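Local coordinates for quinonprotein alcohol dehydrogenase-like protein (Bacteroides thetaiotaomicron VPI-5482, PDB 4R5O) that is of unknown function but binds calcium ions and joins an immunoglobulin-like beta-sandwich domain to a seven-bladed beta-propeller of the YVTN repeat family, at residues 269-281 and 290-303. Residues are numbered along the deposited sequence; the frame is centred on the assembly and turned at random.
Sequences ELDIIQKQKINFV and TLESADNGCNIVKI
Glu292 sends CG anti to its backbone N (chi1 -179°) and stays extended beyond it, a course that carries the carboxylate across the backbone of Ile272 and Ile273. There OE2 takes the N-H of Ile273 on its anti lone pair, at 3.1 Å and almost straight (169°), while OE1 receives Asn299 ND2 and a salt bridge from Lys311, which also bonds the carbonyl of Asp271. Next along the strands, Ser293 N donates to Ile273 O at 2.8 Å, and Ser293 OG accepts Lys275 N. Gln274 lies with its chain extended, and its NE2 meets Leu291 O at 3.2 Å within the amide plane, while Asn239 holds its OE1. Thr290 OG1 donates to Asn279 O at 2.9 Å from above the carbonyl plane. Alongside these polar links, Ile272 CD1 touches Val301 CG1 tip to tip (3.8 Å) and also Ile303 CD1, which lies at the edge of Phe280. The contact illustrates how neighbouring propeller blades join: strand 272-274 of one blade crosses strand 290-294 of the next at 71°, consistent with a single backbone-to-backbone bond, the other four using side-chain atoms. An alanine in place of Glu292 would probably leave Ile273 N without its acceptor and Lys311 without its carboxylate mate. Bonded through both oxygens, the carboxylate lies near that of Asp271, a like charge that Lys311 would probably offset.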
ATOM      1  N   GLU A 269      30.649   3.721   5.422  1.00 44.69           N
ATOM      2  CA  GLU A 269      30.455   2.423   4.781  1.00 43.71           C
ATOM      3  C   GLU A 269      30.663   1.302   5.771  1.00 49.21           C
ATOM      4  O   GLU A 269      31.492   1.414   6.675  1.00 48.72           O
ATOM      5  CB  GLU A 269      31.400   2.224   3.583  1.00 44.52           C
ATOM      6  CG  GLU A 269      31.139   3.118   2.379  1.00 51.08           C
ATOM      7  CD  GLU A 269      32.127   2.939   1.238  1.00 81.21           C
ATOM      8  OE1 GLU A 269      33.198   2.332   1.464  1.00 84.27           O
ATOM      9  OE2 GLU A 269      31.862   3.470   0.135  1.00 78.41           O
ATOM     10  N   LEU A 270      29.883   0.235   5.603  1.00 46.50           N
ATOM     11  CA  LEU A 270      29.987  -1.041   6.306  1.00 46.83           C
ATOM     12  C   LEU A 270      30.592  -2.030   5.345  1.00 49.17           C
ATOM     13  O   LEU A 270      30.402  -1.870   4.144  1.00 47.94           O
ATOM     14  CB  LEU A 270      28.625  -1.540   6.867  1.00 46.57           C
ATOM     15  CG  LEU A 270      28.022  -0.798   8.062  1.00 50.75           C
ATOM     16  CD1 LEU A 270      26.658  -1.364   8.395  1.00 50.34           C
ATOM     17  CD2 LEU A 270      28.923  -0.882   9.292  1.00 50.13           C
ATOM     18  N   ASP A 271      31.336  -3.032   5.837  1.00 47.14           N
ATOM     19  CA  ASP A 271      31.958  -4.030   4.966  1.00 46.85           C
ATOM     20  C   ASP A 271      30.880  -5.039   4.527  1.00 50.98           C
ATOM     21  O   ASP A 271      30.845  -6.171   5.007  1.00 52.18           O
ATOM     22  CB  ASP A 271      33.156  -4.713   5.668  1.00 48.70           C
ATOM     23  CG  ASP A 271      34.004  -5.652   4.811  1.00 57.10           C
ATOM     24  OD1 ASP A 271      33.946  -5.547   3.547  1.00 55.49           O
ATOM     25  OD2 ASP A 271      34.765  -6.455   5.395  1.00 64.49           O
ATOM     26  N   ILE A 272      29.958  -4.586   3.643  1.00 45.95           N
ATOM     27  CA  ILE A 272      28.851  -5.351   3.065  1.00 44.19           C
ATOM     28  C   ILE A 272      28.763  -4.952   1.601  1.00 51.99           C
ATOM     29  O   ILE A 272      28.177  -3.913   1.285  1.00 51.09           O
ATOM     30  CB  ILE A 272      27.483  -5.190   3.807  1.00 45.99           C
ATOM     31  CG1 ILE A 272      27.595  -5.386   5.335  1.00 45.42           C
ATOM     32  CG2 ILE A 272      26.390  -6.137   3.187  1.00 48.29           C
ATOM     33  CD1 ILE A 272      26.452  -4.854   6.141  1.00 45.06           C
ATOM     34  N   ILE A 273      29.386  -5.760   0.711  1.00 51.73           N
ATOM     35  CA  ILE A 273      29.377  -5.540  -0.737  1.00 51.94           C
ATOM     36  C   ILE A 273      28.021  -5.937  -1.282  1.00 53.83           C
ATOM     37  O   ILE A 273      27.582  -7.065  -1.096  1.00 52.84           O
ATOM     38  CB  ILE A 273      30.522  -6.301  -1.498  1.00 56.16           C
ATOM     39  CG1 ILE A 273      31.933  -6.278  -0.801  1.00 56.70           C
ATOM     40  CG2 ILE A 273      30.538  -6.009  -3.016  1.00 55.31           C
ATOM     41  CD1 ILE A 273      32.531  -5.007  -0.585  1.00 63.47           C
ATOM     42  N   GLN A 274      27.372  -5.020  -1.985  1.00 50.49           N
ATOM     43  CA  GLN A 274      26.088  -5.271  -2.618  1.00 49.18           C
ATOM     44  C   GLN A 274      26.192  -4.944  -4.106  1.00 54.29           C
ATOM     45  O   GLN A 274      26.806  -3.942  -4.493  1.00 54.31           O
ATOM     46  CB  GLN A 274      24.977  -4.474  -1.934  1.00 49.29           C
ATOM     47  CG  GLN A 274      24.739  -4.925  -0.485  1.00 50.01           C
ATOM     48  CD  GLN A 274      23.661  -4.157   0.221  1.00 56.65           C
ATOM     49  OE1 GLN A 274      23.431  -2.961  -0.037  1.00 53.50           O
ATOM     50  NE2 GLN A 274      23.058  -4.803   1.211  1.00 35.16           N
ATOM     51  N   LYS A 275      25.667  -5.848  -4.938  1.00 51.00           N
ATOM     52  CA  LYS A 275      25.680  -5.711  -6.395  1.00 51.11           C
ATOM     53  C   LYS A 275      24.250  -5.807  -6.937  1.00 55.33           C
ATOM     54  O   LYS A 275      24.051  -6.063  -8.123  1.00 56.81           O
ATOM     55  CB  LYS A 275      26.587  -6.778  -7.037  1.00 54.60           C
ATOM     56  CG  LYS A 275      28.057  -6.716  -6.627  1.00 70.60           C
ATOM     57  CD  LYS A 275      28.865  -7.784  -7.342  1.00 77.68           C
ATOM     58  CE  LYS A 275      30.325  -7.733  -6.976  1.00 88.74           C
ATOM     59  NZ  LYS A 275      31.099  -8.791  -7.676  1.00 95.67           N
ATOM     60  N   GLN A 276      23.250  -5.600  -6.060  1.00 49.89           N
ATOM     61  CA  GLN A 276      21.819  -5.670  -6.377  1.00 48.65           C
ATOM     62  C   GLN A 276      20.957  -5.037  -5.279  1.00 50.96           C
ATOM     63  O   GLN A 276      21.450  -4.744  -4.185  1.00 51.30           O
ATOM     64  CB  GLN A 276      21.368  -7.146  -6.565  1.00 50.24           C
ATOM     65  CG  GLN A 276      21.400  -7.962  -5.253  1.00 56.97           C
ATOM     66  CD  GLN A 276      20.680  -9.268  -5.343  1.00 72.20           C
ATOM     67  OE1 GLN A 276      21.028 -10.145  -6.143  1.00 69.65           O
ATOM     68  NE2 GLN A 276      19.695  -9.444  -4.476  1.00 61.77           N
ATOM     69  N   LYS A 277      19.642  -4.926  -5.540  1.00 45.88           N
ATOM     70  CA  LYS A 277      18.686  -4.456  -4.556  1.00 43.41           C
ATOM     71  C   LYS A 277      18.416  -5.521  -3.553  1.00 46.89           C
ATOM     72  O   LYS A 277      18.028  -6.635  -3.933  1.00 47.62           O
ATOM     73  CB  LYS A 277      17.366  -4.022  -5.197  1.00 43.43           C
ATOM     74  CG  LYS A 277      17.450  -2.888  -6.157  1.00 26.44           C
ATOM     75  CD  LYS A 277      16.071  -2.509  -6.549  1.00 22.96           C
ATOM     76  CE  LYS A 277      16.096  -1.417  -7.571  1.00 34.38           C
ATOM     77  NZ  LYS A 277      14.732  -0.908  -7.838  1.00 35.73           N
ATOM     78  N   ILE A 278      18.620  -5.196  -2.280  1.00 42.81           N
ATOM     79  CA  ILE A 278      18.307  -6.082  -1.157  1.00 42.05           C
ATOM     80  C   ILE A 278      17.944  -5.179   0.033  1.00 47.10           C
ATOM     81  O   ILE A 278      18.491  -4.087   0.198  1.00 46.24           O
ATOM     82  CB  ILE A 278      19.402  -7.137  -0.815  1.00 44.01           C
ATOM     83  CG1 ILE A 278      18.919  -8.197   0.224  1.00 43.64           C
ATOM     84  CG2 ILE A 278      20.691  -6.502  -0.415  1.00 43.38           C
ATOM     85  CD1 ILE A 278      17.639  -9.030  -0.126  1.00 38.01           C
ATOM     86  N   ASN A 279      16.958  -5.624   0.809  1.00 43.82           N
ATOM     87  CA  ASN A 279      16.458  -4.881   1.945  1.00 42.07           C
ATOM     88  C   ASN A 279      17.193  -5.262   3.238  1.00 43.30           C
ATOM     89  O   ASN A 279      18.088  -6.097   3.240  1.00 42.81           O
ATOM     90  CB  ASN A 279      14.941  -5.129   2.091  1.00 37.70           C
ATOM     91  CG  ASN A 279      14.523  -6.531   2.379  1.00 48.49           C
ATOM     92  OD1 ASN A 279      15.137  -7.508   1.934  1.00 48.08           O
ATOM     93  ND2 ASN A 279      13.429  -6.651   3.113  1.00 40.56           N
ATOM     94  N   PHE A 280      16.824  -4.571   4.319  1.00 39.61           N
ATOM     95  CA  PHE A 280      17.270  -4.761   5.698  1.00 38.74           C
ATOM     96  C   PHE A 280      16.098  -5.202   6.527  1.00 43.15           C
ATOM     97  O   PHE A 280      15.036  -4.568   6.451  1.00 42.28           O
ATOM     98  CB  PHE A 280      17.888  -3.477   6.273  1.00 39.11           C
ATOM     99  CG  PHE A 280      19.030  -2.912   5.479  1.00 39.24           C
ATOM    100  CD1 PHE A 280      18.798  -2.094   4.390  1.00 41.18           C
ATOM    101  CD2 PHE A 280      20.344  -3.167   5.844  1.00 41.05           C
ATOM    102  CE1 PHE A 280      19.858  -1.598   3.630  1.00 42.47           C
ATOM    103  CE2 PHE A 280      21.404  -2.659   5.097  1.00 44.05           C
ATOM    104  CZ  PHE A 280      21.153  -1.870   3.996  1.00 42.55           C
ATOM    105  N   VAL A 281      16.254  -6.277   7.298  1.00 39.38           N
ATOM    106  CA  VAL A 281      15.147  -6.740   8.126  1.00 38.55           C
ATOM    107  C   VAL A 281      15.599  -6.774   9.589  1.00 42.47           C
ATOM    108  O   VAL A 281      16.721  -7.174   9.892  1.00 41.84           O
ATOM    109  CB  VAL A 281      14.560  -8.120   7.671  1.00 41.50           C
ATOM    110  CG1 VAL A 281      13.938  -8.030   6.282  1.00 40.36           C
ATOM    111  CG2 VAL A 281      15.589  -9.249   7.717  1.00 41.52           C
ATOM    112  N   THR A 290      20.899  -8.169   6.392  1.00 38.35           N
ATOM    113  CA  THR A 290      20.850  -7.889   4.966  1.00 37.15           C
ATOM    114  C   THR A 290      21.680  -8.981   4.295  1.00 40.83           C
ATOM    115  O   THR A 290      22.098  -9.914   4.959  1.00 41.04           O
ATOM    116  CB  THR A 290      21.290  -6.451   4.648  1.00 41.30           C
ATOM    117  OG1 THR A 290      20.940  -6.147   3.287  1.00 40.04           O
ATOM    118  CG2 THR A 290      22.788  -6.185   4.923  1.00 39.98           C
ATOM    119  N   LEU A 291      21.878  -8.882   2.989  1.00 39.34           N
ATOM    120  CA  LEU A 291      22.700  -9.810   2.214  1.00 39.37           C
ATOM    121  C   LEU A 291      23.895  -9.103   1.602  1.00 45.65           C
ATOM    122  O   LEU A 291      23.848  -7.903   1.289  1.00 45.01           O
ATOM    123  CB  LEU A 291      21.896 -10.500   1.088  1.00 38.04           C
ATOM    124  CG  LEU A 291      20.664 -11.313   1.432  1.00 38.79           C
ATOM    125  CD1 LEU A 291      20.101 -11.883   0.187  1.00 37.98           C
ATOM    126  CD2 LEU A 291      20.955 -12.432   2.416  1.00 37.11           C
ATOM    127  N   GLU A 292      24.953  -9.872   1.411  1.00 44.51           N
ATOM    128  CA  GLU A 292      26.184  -9.445   0.770  1.00 44.98           C
ATOM    129  C   GLU A 292      26.358 -10.299  -0.457  1.00 53.31           C
ATOM    130  O   GLU A 292      26.059 -11.500  -0.422  1.00 51.88           O
ATOM    131  CB  GLU A 292      27.367  -9.550   1.745  1.00 46.64           C
ATOM    132  CG  GLU A 292      28.693  -9.105   1.150  1.00 56.27           C
ATOM    133  CD  GLU A 292      29.854  -9.140   2.103  1.00 72.60           C
ATOM    134  OE1 GLU A 292      29.998 -10.153   2.822  1.00 80.99           O
ATOM    135  OE2 GLU A 292      30.661  -8.183   2.086  1.00 71.33           O
ATOM    136  N   SER A 293      26.798  -9.688  -1.550  1.00 55.57           N
ATOM    137  CA  SER A 293      27.000 -10.398  -2.807  1.00 58.77           C
ATOM    138  C   SER A 293      28.333 -11.143  -2.754  1.00 67.84           C
ATOM    139  O   SER A 293      29.331 -10.583  -2.329  1.00 67.71           O
ATOM    140  CB  SER A 293      26.922  -9.431  -3.986  1.00 63.26           C
ATOM    141  OG  SER A 293      25.622  -8.845  -4.056  1.00 68.45           O
ATOM    142  N   ALA A 294      28.294 -12.454  -3.049  1.00 69.53           N
ATOM    143  CA  ALA A 294      29.452 -13.363  -3.058  1.00 72.05           C
ATOM    144  C   ALA A 294      29.535 -14.080  -4.420  1.00 81.12           C
ATOM    145  O   ALA A 294      28.557 -14.077  -5.184  1.00 80.80           O
ATOM    146  CB  ALA A 294      29.368 -14.370  -1.908  1.00 72.93           C
ATOM    147  N   ASP A 295      30.715 -14.653  -4.738  1.00 80.92           N
ATOM    148  CA  ASP A 295      30.988 -15.308  -6.020  1.00 81.52           C
ATOM    149  C   ASP A 295      30.056 -16.504  -6.273  1.00 83.71           C
ATOM    150  O   ASP A 295      29.408 -16.549  -7.327  1.00 82.58           O
ATOM    151  CB  ASP A 295      32.458 -15.790  -6.094  1.00 84.71           C
ATOM    152  CG  ASP A 295      33.534 -14.714  -6.084  1.00100.51           C
ATOM    153  OD1 ASP A 295      33.255 -13.585  -6.550  1.00101.79           O
ATOM    154  OD2 ASP A 295      34.693 -15.038  -5.729  1.00106.74           O
ATOM    155  N   ASN A 296      29.982 -17.445  -5.311  1.00 79.91           N
ATOM    156  CA  ASN A 296      29.237 -18.696  -5.448  1.00 80.65           C
ATOM    157  C   ASN A 296      28.014 -18.748  -4.505  1.00 82.53           C
ATOM    158  O   ASN A 296      27.636 -19.827  -4.029  1.00 83.07           O
ATOM    159  CB  ASN A 296      30.179 -19.888  -5.172  1.00 87.28           C
ATOM    160  CG  ASN A 296      31.080 -19.738  -3.952  1.00133.41           C
ATOM    161  OD1 ASN A 296      31.092 -18.707  -3.247  1.00130.50           O
ATOM    162  ND2 ASN A 296      31.904 -20.753  -3.708  1.00129.79           N
ATOM    163  N   GLY A 297      27.357 -17.604  -4.336  1.00 75.02           N
ATOM    164  CA  GLY A 297      26.174 -17.486  -3.499  1.00 72.75           C
ATOM    165  C   GLY A 297      26.028 -16.093  -2.930  1.00 71.82           C
ATOM    166  O   GLY A 297      26.178 -15.111  -3.661  1.00 74.33           O
ATOM    167  N   CYS A 298      25.667 -15.991  -1.646  1.00 59.98           N
ATOM    168  CA  CYS A 298      25.494 -14.727  -0.931  1.00 55.37           C
ATOM    169  C   CYS A 298      25.828 -14.948   0.527  1.00 58.58           C
ATOM    170  O   CYS A 298      25.935 -16.097   0.941  1.00 59.60           O
ATOM    171  CB  CYS A 298      24.079 -14.165  -1.105  1.00 52.78           C
ATOM    172  SG  CYS A 298      22.755 -15.159  -0.349  1.00 55.25           S
ATOM    173  N   ASN A 299      25.975 -13.870   1.310  1.00 52.94           N
ATOM    174  CA  ASN A 299      26.192 -13.970   2.748  1.00 51.75           C
ATOM    175  C   ASN A 299      25.076 -13.288   3.505  1.00 55.24           C
ATOM    176  O   ASN A 299      24.772 -12.128   3.216  1.00 55.37           O
ATOM    177  CB  ASN A 299      27.523 -13.357   3.146  1.00 51.50           C
ATOM    178  CG  ASN A 299      28.720 -13.927   2.453  1.00 65.03           C
ATOM    179  OD1 ASN A 299      28.981 -15.131   2.469  1.00 60.30           O
ATOM    180  ND2 ASN A 299      29.523 -13.048   1.898  1.00 57.18           N
ATOM    181  N   ILE A 300      24.444 -13.995   4.461  1.00 51.28           N
ATOM    182  CA  ILE A 300      23.436 -13.409   5.363  1.00 49.47           C
ATOM    183  C   ILE A 300      24.220 -12.641   6.408  1.00 51.26           C
ATOM    184  O   ILE A 300      24.986 -13.246   7.170  1.00 50.34           O
ATOM    185  CB  ILE A 300      22.472 -14.454   5.962  1.00 52.48           C
ATOM    186  CG1 ILE A 300      21.827 -15.310   4.851  1.00 53.05           C
ATOM    187  CG2 ILE A 300      21.437 -13.764   6.864  1.00 52.14           C
ATOM    188  CD1 ILE A 300      21.063 -16.512   5.317  1.00 62.57           C
ATOM    189  N   VAL A 301      24.108 -11.309   6.383  1.00 47.22           N
ATOM    190  CA  VAL A 301      24.903 -10.477   7.275  1.00 46.94           C
ATOM    191  C   VAL A 301      24.052  -9.996   8.458  1.00 49.31           C
ATOM    192  O   VAL A 301      23.038  -9.360   8.273  1.00 49.02           O
ATOM    193  CB  VAL A 301      25.537  -9.278   6.523  1.00 50.77           C
ATOM    194  CG1 VAL A 301      26.332  -8.387   7.471  1.00 51.14           C
ATOM    195  CG2 VAL A 301      26.430  -9.763   5.386  1.00 50.99           C
ATOM    196  N   LYS A 302      24.514 -10.280   9.667  1.00 46.16           N
ATOM    197  CA  LYS A 302      23.962  -9.813  10.935  1.00 45.62           C
ATOM    198  C   LYS A 302      24.642  -8.511  11.278  1.00 49.98           C
ATOM    199  O   LYS A 302      25.868  -8.471  11.284  1.00 50.32           O
ATOM    200  CB  LYS A 302      24.171 -10.887  12.008  1.00 47.39           C
ATOM    201  CG  LYS A 302      23.775 -10.570  13.433  1.00 45.66           C
ATOM    202  CD  LYS A 302      24.215 -11.766  14.250  1.00 56.18           C
ATOM    203  CE  LYS A 302      23.821 -11.815  15.691  1.00 66.41           C
ATOM    204  NZ  LYS A 302      24.280 -13.066  16.341  1.00 70.10           N
ATOM    205  N   ILE A 303      23.862  -7.440  11.500  1.00 45.47           N
ATOM    206  CA  ILE A 303      24.426  -6.136  11.849  1.00 44.66           C
ATOM    207  C   ILE A 303      24.080  -5.935  13.306  1.00 50.50           C
ATOM    208  O   ILE A 303      22.900  -5.773  13.639  1.00 50.86           O
ATOM    209  CB  ILE A 303      23.962  -4.966  10.924  1.00 45.95           C
ATOM    210  CG1 ILE A 303      24.025  -5.361   9.405  1.00 45.18           C
ATOM    211  CG2 ILE A 303      24.758  -3.680  11.236  1.00 45.32           C
ATOM    212  CD1 ILE A 303      23.334  -4.360   8.339  1.00 38.10           C
TER